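Local atomic coordinates of filamentous hemagglutinin (Bordetella pertussis, PDB entry 1RWR), a protein that probably serves as a secreted adhesin of Bordetella pertussis, this amino-terminal fragment being the beta-helical domain that takes part in its export by two-partner secretion. Residues G2-G7 and K35-N40; L77-D82 and G127-N132; L114-A119 and T155-F160; V145-G150 and G171-K176. All blocks are in the same frame, centred on the assembly; numbering follows the deposited sequence.

Contact 1 of 4, residues G2-G7 and K35-N40; sequences GLVPQG and KFQQFN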
loop_
_atom_site.group_PDB
_atom_site.type_symbol
_atom_site.label_atom_id
_atom_site.label_comp_id
_atom_site.label_asym_id
_atom_site.label_seq_id
_atom_site.Cartn_x
_atom_site.Cartn_y
_atom_site.Cartn_z
ATOM N N GLY A 2 5.115 14.665 12.626
ATOM C CA GLY A 2 6.339 14.565 11.880
ATOM C C GLY A 2 6.898 13.163 11.936
ATOM O O GLY A 2 6.158 12.199 11.809
ATOM N N LEU A 3 8.218 13.076 12.072
ATOM C CA LEU A 3 8.937 11.798 12.091
ATOM C C LEU A 3 9.699 11.687 13.393
ATOM O O LEU A 3 10.642 12.462 13.634
ATOM C CB LEU A 3 9.939 11.741 10.915
ATOM C CG LEU A 3 9.436 11.581 9.505
ATOM C CD1 LEU A 3 10.504 11.950 8.457
ATOM C CD2 LEU A 3 8.967 10.164 9.283
ATOM N N VAL A 4 9.312 10.731 14.224
ATOM C CA VAL A 4 9.946 10.510 15.508
ATOM C C VAL A 4 10.341 9.053 15.584
ATOM O O VAL A 4 9.498 8.208 15.859
ATOM C CB VAL A 4 8.998 10.906 16.691
ATOM C CG1 VAL A 4 9.667 10.688 18.030
ATOM C CG2 VAL A 4 8.607 12.328 16.564
ATOM N N PRO A 5 11.614 8.753 15.333
ATOM C CA PRO A 5 12.060 7.360 15.338
ATOM C C PRO A 5 12.261 6.805 16.733
ATOM O O PRO A 5 12.327 7.567 17.749
ATOM C CB PRO A 5 13.408 7.426 14.628
ATOM C CG PRO A 5 13.953 8.786 15.000
ATOM C CD PRO A 5 12.731 9.690 15.062
ATOM N N GLN A 6 12.391 5.486 16.757
ATOM C CA GLN A 6 12.743 4.723 17.950
ATOM C C GLN A 6 13.898 3.775 17.639
ATOM O O GLN A 6 14.177 3.489 16.477
ATOM C CB GLN A 6 11.533 3.933 18.430
ATOM C CG GLN A 6 10.420 4.868 18.959
ATOM C CD GLN A 6 9.096 4.213 19.255
ATOM O OE1 GLN A 6 8.346 4.700 20.123
ATOM N NE2 GLN A 6 8.787 3.151 18.584
ATOM N N GLY A 7 14.612 3.357 18.682
ATOM C CA GLY A 7 15.702 2.395 18.565
ATOM C C GLY A 7 16.884 2.930 17.783
ATOM O O GLY A 7 17.293 4.066 17.964
ATOM N N LYS A 35 11.023 1.217 13.891
ATOM C CA LYS A 35 9.873 1.611 14.713
ATOM C C LYS A 35 9.906 3.096 14.892
ATOM O O LYS A 35 10.977 3.692 15.049
ATOM C CB LYS A 35 9.871 0.891 16.063
ATOM C CG LYS A 35 9.492 -0.598 15.942
ATOM C CD LYS A 35 9.687 -1.315 17.251
ATOM C CE LYS A 35 9.360 -2.783 17.134
ATOM N NZ LYS A 35 7.877 -3.022 17.307
ATOM N N PHE A 36 8.726 3.695 14.862
ATOM C CA PHE A 36 8.526 5.120 15.023
ATOM C C PHE A 36 7.399 5.384 15.991
ATOM O O PHE A 36 6.359 4.723 15.944
ATOM C CB PHE A 36 8.081 5.738 13.701
ATOM C CG PHE A 36 9.135 5.769 12.646
ATOM C CD1 PHE A 36 9.922 6.886 12.480
ATOM C CD2 PHE A 36 9.349 4.660 11.820
ATOM C CE1 PHE A 36 10.915 6.930 11.494
ATOM C CE2 PHE A 36 10.326 4.725 10.833
ATOM C CZ PHE A 36 11.100 5.853 10.680
ATOM N N GLN A 37 7.598 6.374 16.850
ATOM C CA GLN A 37 6.504 6.916 17.654
ATOM C C GLN A 37 5.483 7.640 16.760
ATOM O O GLN A 37 4.262 7.498 16.974
ATOM C CB GLN A 37 7.073 7.886 18.685
ATOM C CG GLN A 37 6.136 8.218 19.805
ATOM C CD GLN A 37 5.545 9.594 19.675
ATOM O OE1 GLN A 37 6.262 10.575 19.402
ATOM N NE2 GLN A 37 4.227 9.689 19.867
ATOM N N GLN A 38 6.002 8.398 15.786
ATOM C CA GLN A 38 5.241 9.127 14.787
ATOM C C GLN A 38 5.911 8.971 13.415
ATOM O O GLN A 38 7.145 9.105 13.300
ATOM C CB GLN A 38 5.192 10.626 15.134
ATOM C CG GLN A 38 4.326 10.925 16.340
ATOM C CD GLN A 38 4.159 12.385 16.564
ATOM O OE1 GLN A 38 3.368 13.046 15.858
ATOM N NE2 GLN A 38 4.909 12.922 17.517
ATOM N N PHE A 39 5.110 8.646 12.401
ATOM C CA PHE A 39 5.597 8.580 11.005
ATOM C C PHE A 39 4.663 9.296 10.059
ATOM O O PHE A 39 3.486 8.907 9.902
ATOM C CB PHE A 39 5.780 7.132 10.551
ATOM C CG PHE A 39 6.479 7.019 9.244
ATOM C CD1 PHE A 39 7.862 6.982 9.202
ATOM C CD2 PHE A 39 5.758 6.987 8.045
ATOM C CE1 PHE A 39 8.538 6.918 7.983
ATOM C CE2 PHE A 39 6.433 6.969 6.822
ATOM C CZ PHE A 39 7.813 6.934 6.802
ATOM N N ASN A 40 5.167 10.352 9.446
ATOM C CA ASN A 40 4.431 11.139 8.486
ATOM C C ASN A 40 5.400 11.613 7.431
ATOM O O ASN A 40 6.562 11.930 7.747
ATOM C CB ASN A 40 3.781 12.365 9.182
ATOM C CG ASN A 40 2.810 11.968 10.235
ATOM O OD1 ASN A 40 1.657 11.642 9.928
ATOM N ND2 ASN A 40 3.263 11.920 11.489
HETATM O O HOH W 1 13.625 1.367 15.052
#
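V4 and Q38 form an antiparallel hydrogen-bonded pair, but the next bridge, P5 with F36, is shifted by one residue, so Q37 and Q38 both face V4 in a classic beta bulge. It lies where strand 31-36 of the beta-helix turns a corner. V4 N donates an almost straight bond to Q38 O (2.9 Å, 175°). Q37 N lies almost in line with the V4 carbonyl, 2.8 Å from V4 O, though the bond is bent at the hydrogen. Lacking an N-H, P5 suits the non-hydrogen-bonded position, and Q6 N restores the pairing with K35 O at 2.9 Å. On the buried side, L3, P5 and the two phenylalanines pack together. CG of F39 stands anti to the backbone N (chi1 -170°), which lays the ring beside L3, CD1 3.4 Å from L3 CD2; that ring in turn sets its CD1 over the middle of one face of F36. P5 CB meets F36 CE1 at 4.0 Å. The extended Q6 chain slants across K35 and Q37 to give its NE2 to T81 OG1. At the far end N40, whose OD1 is held by R87 N, directs ND2 onto an in-plane lone pair of G2 O, 2.9 Å away at 162°.

Contact 2 of 4, residues L77-D82 and G127-N132; sequences LAEVTD and GRPSVN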
loop_
_atom_site.group_PDB
_atom_site.type_symbol
_atom_site.label_atom_id
_atom_site.label_comp_id
_atom_site.label_asym_id
_atom_site.label_seq_id
_atom_site.Cartn_x
_atom_site.Cartn_y
_atom_site.Cartn_z
ATOM N N LEU A 77 10.744 -1.646 6.428
ATOM C CA LEU A 77 9.516 -1.527 7.150
ATOM C C LEU A 77 9.603 -0.354 8.117
ATOM O O LEU A 77 10.547 -0.271 8.913
ATOM C CB LEU A 77 9.359 -2.781 7.989
ATOM C CG LEU A 77 8.212 -2.851 8.987
ATOM C CD1 LEU A 77 6.825 -2.712 8.342
ATOM C CD2 LEU A 77 8.328 -4.198 9.696
ATOM N N ALA A 78 8.631 0.533 8.038
ATOM C CA ALA A 78 8.431 1.610 8.970
ATOM C C ALA A 78 7.135 1.288 9.687
ATOM O O ALA A 78 6.084 1.265 9.049
ATOM C CB ALA A 78 8.287 2.972 8.216
ATOM N N GLU A 79 7.210 1.022 10.986
ATOM C CA GLU A 79 6.061 0.648 11.812
ATOM C C GLU A 79 5.836 1.693 12.877
ATOM O O GLU A 79 6.760 2.010 13.611
ATOM C CB GLU A 79 6.355 -0.674 12.544
ATOM C CG GLU A 79 5.209 -1.138 13.413
ATOM C CD GLU A 79 5.559 -2.277 14.364
ATOM O OE1 GLU A 79 6.674 -2.798 14.298
ATOM O OE2 GLU A 79 4.670 -2.713 15.141
ATOM N N VAL A 80 4.637 2.237 12.960
ATOM C CA VAL A 80 4.300 3.179 14.015
ATOM C C VAL A 80 3.830 2.412 15.246
ATOM O O VAL A 80 2.910 1.599 15.167
ATOM C CB VAL A 80 3.218 4.174 13.573
ATOM C CG1 VAL A 80 2.717 5.020 14.766
ATOM C CG2 VAL A 80 3.736 5.072 12.493
ATOM N N THR A 81 4.444 2.723 16.397
ATOM C CA THR A 81 4.159 2.022 17.646
ATOM C C THR A 81 3.228 2.760 18.615
ATOM O O THR A 81 2.762 2.139 19.568
ATOM C CB THR A 81 5.439 1.754 18.393
ATOM O OG1 THR A 81 5.962 3.021 18.810
ATOM C CG2 THR A 81 6.450 1.174 17.529
ATOM N N ASP A 82 2.960 4.036 18.402
ATOM C CA ASP A 82 2.111 4.806 19.333
ATOM C C ASP A 82 0.691 4.923 18.798
ATOM O O ASP A 82 0.283 4.010 18.114
ATOM C CB ASP A 82 2.720 6.145 19.681
ATOM C CG ASP A 82 2.496 6.509 21.144
ATOM O OD1 ASP A 82 1.603 5.877 21.789
ATOM O OD2 ASP A 82 3.169 7.399 21.727
ATOM N N GLY A 127 -1.978 -3.191 9.316
ATOM C CA GLY A 127 -1.579 -4.393 10.050
ATOM C C GLY A 127 -0.406 -4.201 10.988
ATOM O O GLY A 127 0.503 -3.387 10.730
ATOM N N ARG A 128 -0.424 -4.939 12.103
ATOM C CA ARG A 128 0.716 -5.017 12.974
ATOM C C ARG A 128 1.708 -6.051 12.412
ATOM O O ARG A 128 1.343 -7.202 12.216
ATOM C CB ARG A 128 0.269 -5.416 14.378
ATOM C CG ARG A 128 1.368 -5.557 15.337
ATOM C CD ARG A 128 2.053 -4.247 15.622
ATOM N NE ARG A 128 1.236 -3.301 16.411
ATOM C CZ ARG A 128 1.394 -1.992 16.391
ATOM N NH1 ARG A 128 2.318 -1.409 15.584
ATOM N NH2 ARG A 128 0.622 -1.248 17.164
ATOM N N PRO A 129 2.951 -5.649 12.157
ATOM C CA PRO A 129 3.915 -6.582 11.559
ATOM C C PRO A 129 4.455 -7.588 12.540
ATOM O O PRO A 129 4.724 -7.222 13.672
ATOM C CB PRO A 129 5.069 -5.706 11.109
ATOM C CG PRO A 129 4.705 -4.323 11.470
ATOM C CD PRO A 129 3.523 -4.314 12.338
ATOM N N SER A 130 4.591 -8.817 12.090
ATOM C CA SER A 130 5.418 -9.823 12.760
ATOM C C SER A 130 6.546 -10.159 11.806
ATOM O O SER A 130 6.284 -10.646 10.705
ATOM C CB SER A 130 4.582 -11.054 13.049
ATOM O OG SER A 130 3.782 -10.798 14.184
ATOM N N VAL A 131 7.786 -9.930 12.219
ATOM C CA VAL A 131 8.957 -10.134 11.373
ATOM C C VAL A 131 9.832 -11.279 11.939
ATOM O O VAL A 131 10.257 -11.224 13.090
ATOM C CB VAL A 131 9.797 -8.860 11.287
ATOM C CG1 VAL A 131 11.070 -9.100 10.473
ATOM C CG2 VAL A 131 8.976 -7.700 10.710
ATOM N N ASN A 132 10.080 -12.283 11.108
ATOM C CA ASN A 132 10.921 -13.437 11.427
ATOM C C ASN A 132 11.909 -13.576 10.294
ATOM O O ASN A 132 11.638 -14.223 9.304
ATOM C CB ASN A 132 10.059 -14.720 11.575
ATOM C CG ASN A 132 10.893 -15.992 11.826
ATOM O OD1 ASN A 132 11.877 -15.944 12.553
ATOM N ND2 ASN A 132 10.487 -17.127 11.236
HETATM O O HOH W 2 6.340 -5.776 15.056
HETATM O O HOH W 3 0.632 1.489 16.880
#
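A salt bridge between E79 and R128, with an apolar patch beside it, fastens strand 128-132 of the antiparallel flanking sheet to strand 75-80 on a parallel face of the beta-helix. The two strands do not pair: their axes pass 8.2 Å apart at 131°, and side chains span the gap. R128 bends at chi2 and chi3, which turns its guanidinium back toward the end of strand 75-80. There NH1 serves two acceptors. Its short bond to E79 OE2 (2.7 Å) uses the anti lone pair, tilts 30° from the guanidinium plane and is bent at the hydrogen; the longer one to V80 O (3.1 Å) lies in that plane and is nearly straight. NH2 adds a water that also donates to V80 O and D82 O, so arginine and water join both carbonyls. The other carboxylate oxygen, E79 OE1, is taken by K35 NZ, H33 NE2 and a water shared with P129 O. This buried acid is thus gripped on both oxygens, and the surrounding positive groups probably favour its ionised form. The E79 chain is fully extended, CG anti to the backbone N (chi1 -180°), which carries the carboxylate past the P129 ring; P129 CD lies 3.5 Å from E79 CD. P129 adds a rigid apolar wall without an N-H to satisfy. Farther along, L77 and V131 meet tip to tip, CD2 to CG2 at 3.7 Å, and L77 CD2 also touches P129 CB at 3.9 Å. Here the contact braces an extra-helical antiparallel sheet against the side of the TPS domain's parallel beta-helix.

Contact 3 of 4, residues L114-A119 and T155-F160; sequences LSTLNA and TGLGYF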
loop_
_atom_site.group_PDB
_atom_site.type_symbol
_atom_site.label_atom_id
_atom_site.label_comp_id
_atom_site.label_asym_id
_atom_site.label_seq_id
_atom_site.Cartn_x
_atom_site.Cartn_y
_atom_site.Cartn_z
ATOM N N LEU A 114 0.961 10.708 -3.567
ATOM C CA LEU A 114 2.105 9.889 -3.174
ATOM C C LEU A 114 2.776 9.290 -4.400
ATOM O O LEU A 114 2.106 8.819 -5.297
ATOM C CB LEU A 114 1.655 8.782 -2.218
ATOM C CG LEU A 114 2.764 7.984 -1.502
ATOM C CD1 LEU A 114 3.537 8.855 -0.558
ATOM C CD2 LEU A 114 2.218 6.761 -0.774
ATOM N N SER A 115 4.103 9.283 -4.422
ATOM C CA SER A 115 4.843 8.581 -5.481
ATOM C C SER A 115 6.074 7.929 -4.847
ATOM O O SER A 115 6.304 8.037 -3.619
ATOM C CB SER A 115 5.241 9.540 -6.611
ATOM O OG SER A 115 6.072 10.518 -6.082
ATOM N N THR A 116 6.877 7.262 -5.666
ATOM C CA THR A 116 8.101 6.627 -5.171
ATOM C C THR A 116 9.241 6.776 -6.178
ATOM O O THR A 116 8.999 7.004 -7.371
ATOM C CB THR A 116 7.915 5.112 -4.854
ATOM O OG1 THR A 116 7.682 4.375 -6.057
ATOM C CG2 THR A 116 6.725 4.814 -3.951
ATOM N N LEU A 117 10.461 6.584 -5.687
ATOM C CA LEU A 117 11.645 6.536 -6.515
ATOM C C LEU A 117 12.559 5.473 -5.925
ATOM O O LEU A 117 12.935 5.551 -4.760
ATOM C CB LEU A 117 12.376 7.894 -6.523
ATOM C CG LEU A 117 11.705 9.026 -7.283
ATOM C CD1 LEU A 117 12.433 10.343 -7.058
ATOM C CD2 LEU A 117 11.714 8.705 -8.785
ATOM N N ASN A 118 12.944 4.508 -6.749
ATOM C CA ASN A 118 13.877 3.459 -6.363
ATOM C C ASN A 118 13.329 2.554 -5.274
ATOM O O ASN A 118 14.070 1.955 -4.557
ATOM C CB ASN A 118 15.257 4.023 -5.975
ATOM C CG ASN A 118 16.373 2.964 -6.021
ATOM O OD1 ASN A 118 16.366 2.063 -6.894
ATOM N ND2 ASN A 118 17.322 3.063 -5.083
ATOM N N ALA A 119 11.999 2.461 -5.177
ATOM C CA ALA A 119 11.337 1.433 -4.390
ATOM C C ALA A 119 10.919 0.311 -5.339
ATOM O O ALA A 119 10.357 0.555 -6.411
ATOM C CB ALA A 119 10.095 2.015 -3.698
ATOM N N THR A 155 4.001 4.398 -10.574
ATOM C CA THR A 155 4.944 4.188 -11.647
ATOM C C THR A 155 6.259 3.687 -11.064
ATOM O O THR A 155 6.787 4.296 -10.128
ATOM C CB THR A 155 5.171 5.471 -12.382
ATOM O OG1 THR A 155 3.909 5.939 -12.902
ATOM C CG2 THR A 155 6.057 5.220 -13.634
ATOM N N GLY A 156 6.784 2.603 -11.629
ATOM C CA GLY A 156 8.091 2.105 -11.197
ATOM C C GLY A 156 8.058 0.996 -10.162
ATOM O O GLY A 156 9.094 0.398 -9.849
ATOM N N LEU A 157 6.884 0.751 -9.594
ATOM C CA LEU A 157 6.684 -0.338 -8.626
ATOM C C LEU A 157 6.248 -1.604 -9.325
ATOM O O LEU A 157 5.504 -1.587 -10.337
ATOM C CB LEU A 157 5.575 0.034 -7.645
ATOM C CG LEU A 157 5.752 1.300 -6.822
ATOM C CD1 LEU A 157 4.477 1.648 -6.056
ATOM C CD2 LEU A 157 6.936 1.154 -5.860
ATOM N N GLY A 158 6.631 -2.747 -8.782
ATOM C CA GLY A 158 6.047 -3.970 -9.254
ATOM C C GLY A 158 4.591 -4.100 -8.831
ATOM O O GLY A 158 3.716 -4.455 -9.635
ATOM N N TYR A 159 4.326 -3.823 -7.561
ATOM C CA TYR A 159 2.951 -3.696 -7.053
ATOM C C TYR A 159 2.866 -2.593 -6.026
ATOM O O TYR A 159 3.874 -2.200 -5.387
ATOM C CB TYR A 159 2.425 -4.988 -6.410
ATOM C CG TYR A 159 3.267 -5.466 -5.251
ATOM C CD1 TYR A 159 3.098 -4.939 -3.980
ATOM C CD2 TYR A 159 4.268 -6.429 -5.427
ATOM C CE1 TYR A 159 3.895 -5.324 -2.922
ATOM C CE2 TYR A 159 5.062 -6.851 -4.344
ATOM C CZ TYR A 159 4.868 -6.282 -3.103
ATOM O OH TYR A 159 5.657 -6.642 -2.045
ATOM N N PHE A 160 1.628 -2.124 -5.862
ATOM C CA PHE A 160 1.208 -1.214 -4.826
ATOM C C PHE A 160 0.070 -1.920 -4.134
ATOM O O PHE A 160 -0.988 -2.159 -4.750
ATOM C CB PHE A 160 0.703 0.097 -5.434
ATOM C CG PHE A 160 0.065 1.030 -4.435
ATOM C CD1 PHE A 160 0.821 1.564 -3.410
ATOM C CD2 PHE A 160 -1.281 1.393 -4.540
ATOM C CE1 PHE A 160 0.237 2.443 -2.444
ATOM C CE2 PHE A 160 -1.876 2.214 -3.576
ATOM C CZ PHE A 160 -1.113 2.771 -2.554
HETATM O O HOH W 4 5.787 5.441 -7.809
HETATM O O HOH W 5 9.285 5.462 -9.776
#
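L157 carries the tight part of this contact, pushing one methyl, CD2, between T116 and A119. That carbon lies 3.3 Å from T116 OG1, 3.5 Å from A119 O and 3.9 Å from A119 CB. T116 and L157 approach tip to tip. With CG anti to its carbonyl carbon (chi1 -58°), L157 sends its branch in from the loop and, like T116, packs on L122. Leucine suits the place because one arm can reach in, and the small A119 lets it approach the backbone. On the looser side, at T155 and G156, water takes over. One water accepts from T116 OG1 and donates to T155 O, both at 2.8 Å; a second donates to T116 O and to that same T155 O. The T116 hydroxyl sits between its backbone N and carbonyl carbon (chi1 67°), which puts OG1 against L157 CD2 and near the first water, CG2 lying farther off. G156, exposed, has phi 96°, where a CB would jam against T155 O, so the backbone itself calls for glycine. T155 OG1 faces another way, bonded to N153 ND2 and K176 N. The chain bends at N118 from strand 114-117 into strand 119-125 of another sheet, while loop 155-158 leads into its neighbour, strand 159-164. This is a corner between successive coils of the parallel beta-helix, a leucine methyl inside and waters at the T155 edge.

Contact 4 of 4, residues V145-G150 and G171-K176; sequences VTIERG and GAVSSK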
loop_
_atom_site.group_PDB
_atom_site.type_symbol
_atom_site.label_atom_id
_atom_site.label_comp_id
_atom_site.label_asym_id
_atom_site.label_seq_id
_atom_site.Cartn_x
_atom_site.Cartn_y
_atom_site.Cartn_z
ATOM N N VAL A 145 -7.181 2.868 5.592
ATOM C CA VAL A 145 -6.321 3.628 4.686
ATOM C C VAL A 145 -7.247 4.405 3.786
ATOM O O VAL A 145 -8.159 3.838 3.197
ATOM C CB VAL A 145 -5.414 2.739 3.836
ATOM C CG1 VAL A 145 -4.697 3.536 2.692
ATOM C CG2 VAL A 145 -4.424 1.998 4.716
ATOM N N THR A 146 -7.043 5.703 3.716
ATOM C CA THR A 146 -7.782 6.577 2.822
ATOM C C THR A 146 -6.864 7.167 1.760
ATOM O O THR A 146 -5.849 7.787 2.077
ATOM C CB THR A 146 -8.415 7.725 3.624
ATOM O OG1 THR A 146 -9.333 7.211 4.612
ATOM C CG2 THR A 146 -9.200 8.615 2.697
ATOM N N ILE A 147 -7.196 6.927 0.496
ATOM C CA ILE A 147 -6.518 7.560 -0.594
ATOM C C ILE A 147 -7.347 8.809 -0.914
ATOM O O ILE A 147 -8.476 8.697 -1.345
ATOM C CB ILE A 147 -6.407 6.622 -1.841
ATOM C CG1 ILE A 147 -5.701 5.298 -1.509
ATOM C CG2 ILE A 147 -5.689 7.355 -2.948
ATOM C CD1 ILE A 147 -4.427 5.435 -0.794
ATOM N N GLU A 148 -6.779 9.961 -0.631
ATOM C CA GLU A 148 -7.403 11.254 -0.890
ATOM C C GLU A 148 -7.282 11.658 -2.344
ATOM O O GLU A 148 -6.647 10.992 -3.159
ATOM C CB GLU A 148 -6.816 12.330 0.041
ATOM C CG GLU A 148 -6.960 11.985 1.510
ATOM C CD GLU A 148 -6.369 13.009 2.450
ATOM O OE1 GLU A 148 -5.671 13.927 1.966
ATOM O OE2 GLU A 148 -6.614 12.896 3.694
ATOM N N ARG A 149 -7.867 12.797 -2.682
ATOM C CA ARG A 149 -7.979 13.218 -4.079
ATOM C C ARG A 149 -6.681 13.311 -4.889
ATOM O O ARG A 149 -6.720 13.155 -6.099
ATOM C CB ARG A 149 -8.716 14.561 -4.141
ATOM C CG ARG A 149 -7.981 15.672 -3.476
ATOM C CD ARG A 149 -8.844 16.856 -3.106
ATOM N NE ARG A 149 -9.142 17.699 -4.254
ATOM C CZ ARG A 149 -10.213 17.568 -5.034
ATOM N NH1 ARG A 149 -11.094 16.599 -4.823
ATOM N NH2 ARG A 149 -10.411 18.412 -6.040
ATOM N N GLY A 150 -5.547 13.589 -4.228
ATOM C CA GLY A 150 -4.228 13.661 -4.862
ATOM C C GLY A 150 -3.722 12.334 -5.412
ATOM O O GLY A 150 -2.902 12.292 -6.357
ATOM N N GLY A 171 -9.310 9.021 -4.609
ATOM C CA GLY A 171 -8.356 9.569 -5.550
ATOM C C GLY A 171 -7.804 8.424 -6.374
ATOM O O GLY A 171 -7.964 7.260 -5.990
ATOM N N ALA A 172 -7.186 8.748 -7.502
ATOM C CA ALA A 172 -6.799 7.730 -8.473
ATOM C C ALA A 172 -5.524 7.014 -8.067
ATOM O O ALA A 172 -4.628 7.588 -7.450
ATOM C CB ALA A 172 -6.652 8.342 -9.824
ATOM N N VAL A 173 -5.456 5.740 -8.404
ATOM C CA VAL A 173 -4.237 4.960 -8.244
ATOM C C VAL A 173 -3.873 4.511 -9.635
ATOM O O VAL A 173 -4.665 3.813 -10.290
ATOM C CB VAL A 173 -4.488 3.781 -7.345
ATOM C CG1 VAL A 173 -3.254 2.901 -7.218
ATOM C CG2 VAL A 173 -4.936 4.272 -5.983
ATOM N N SER A 174 -2.730 4.960 -10.132
ATOM C CA SER A 174 -2.346 4.658 -11.520
ATOM C C SER A 174 -0.863 4.726 -11.712
ATOM O O SER A 174 -0.113 5.210 -10.870
ATOM C CB SER A 174 -2.988 5.642 -12.509
ATOM O OG SER A 174 -2.412 6.905 -12.269
ATOM N N SER A 175 -0.417 4.221 -12.840
ATOM C CA SER A 175 0.916 4.487 -13.272
ATOM C C SER A 175 0.779 5.345 -14.524
ATOM O O SER A 175 -0.239 5.314 -15.208
ATOM C CB SER A 175 1.689 3.222 -13.594
ATOM O OG SER A 175 1.791 2.374 -12.454
ATOM N N LYS A 176 1.845 6.050 -14.845
ATOM C CA LYS A 176 1.780 7.019 -15.930
ATOM C C LYS A 176 1.700 6.334 -17.268
ATOM O O LYS A 176 2.253 5.245 -17.499
ATOM C CB LYS A 176 2.962 7.981 -15.848
ATOM C CG LYS A 176 2.895 8.823 -14.618
ATOM C CD LYS A 176 3.987 9.885 -14.605
ATOM C CE LYS A 176 3.511 11.164 -13.934
ATOM N NZ LYS A 176 3.136 10.987 -12.527
HETATM O O HOH W 6 -6.695 11.561 -8.165
#
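Backbone against backbone is the main theme where E148 and R149 meet G171. G171 CA points a C-H at E148 O, 3.3 Å away with an angle of 151° at the hydrogen, and G171 CA lies 4.0 Å from R149 CA. This is why glycine fits here: E148 O occupies the direction in which a side chain would leave G171, and the bare CA lets the two segments come close. I147 O and G171 N are near as well, at 3.4 Å, but poorly aligned for a hydrogen bond. Water supplies the polar link. A single molecule donates to R149 O at 2.6 Å and accepts from A172 N at 2.9 Å, tying the turn after strand 144-147 to the turn before strand 173-174. The apolar contact is loose: I147 CG2, anti to its backbone N, comes 4.4 Å from V173 CG2. The same methyl has G171 O as a separate van der Waals neighbour at 3.8 Å. I147 packs further on V111 and L169, and V173 on F160. Branched residues such as these suit strands whose inner side must be filled. The longer E148 and R149 side chains point away from the other segment, E148 lying against N112 and S110. Strand 144-147 pairs in parallel with 166-169, so G171 lies in the turn that follows that neighbouring strand. The chemistry implies a join between adjacent turns that rests on close backbone packing and one bridging water, with no charged pair and no direct conventional hydrogen bond.

Contacts 1, 2 and 3 all reach the ten-stranded parallel sheet. Contacts 1 and 2 hold its neighbouring strands 31-36 and 75-80 and touch directly: F36 O probably bonds to T81 N, and F39 packs on V80. Both are partly buried and rich in polar bonds, contact 1 through backbone pairing and contact 2 through a charged side-chain bridge. Contacts 3 and 4 are more buried and also touch, with about 13 Å between centres; contact 3 rests on a leucine methyl and waters, contact 4 on backbone packing and one water. Contact 2 lies about 23 Å from contact 4 between centres, on the other side of the chain's centre. Chemistry thus shifts from direct polar pairing to hydrated corner packing.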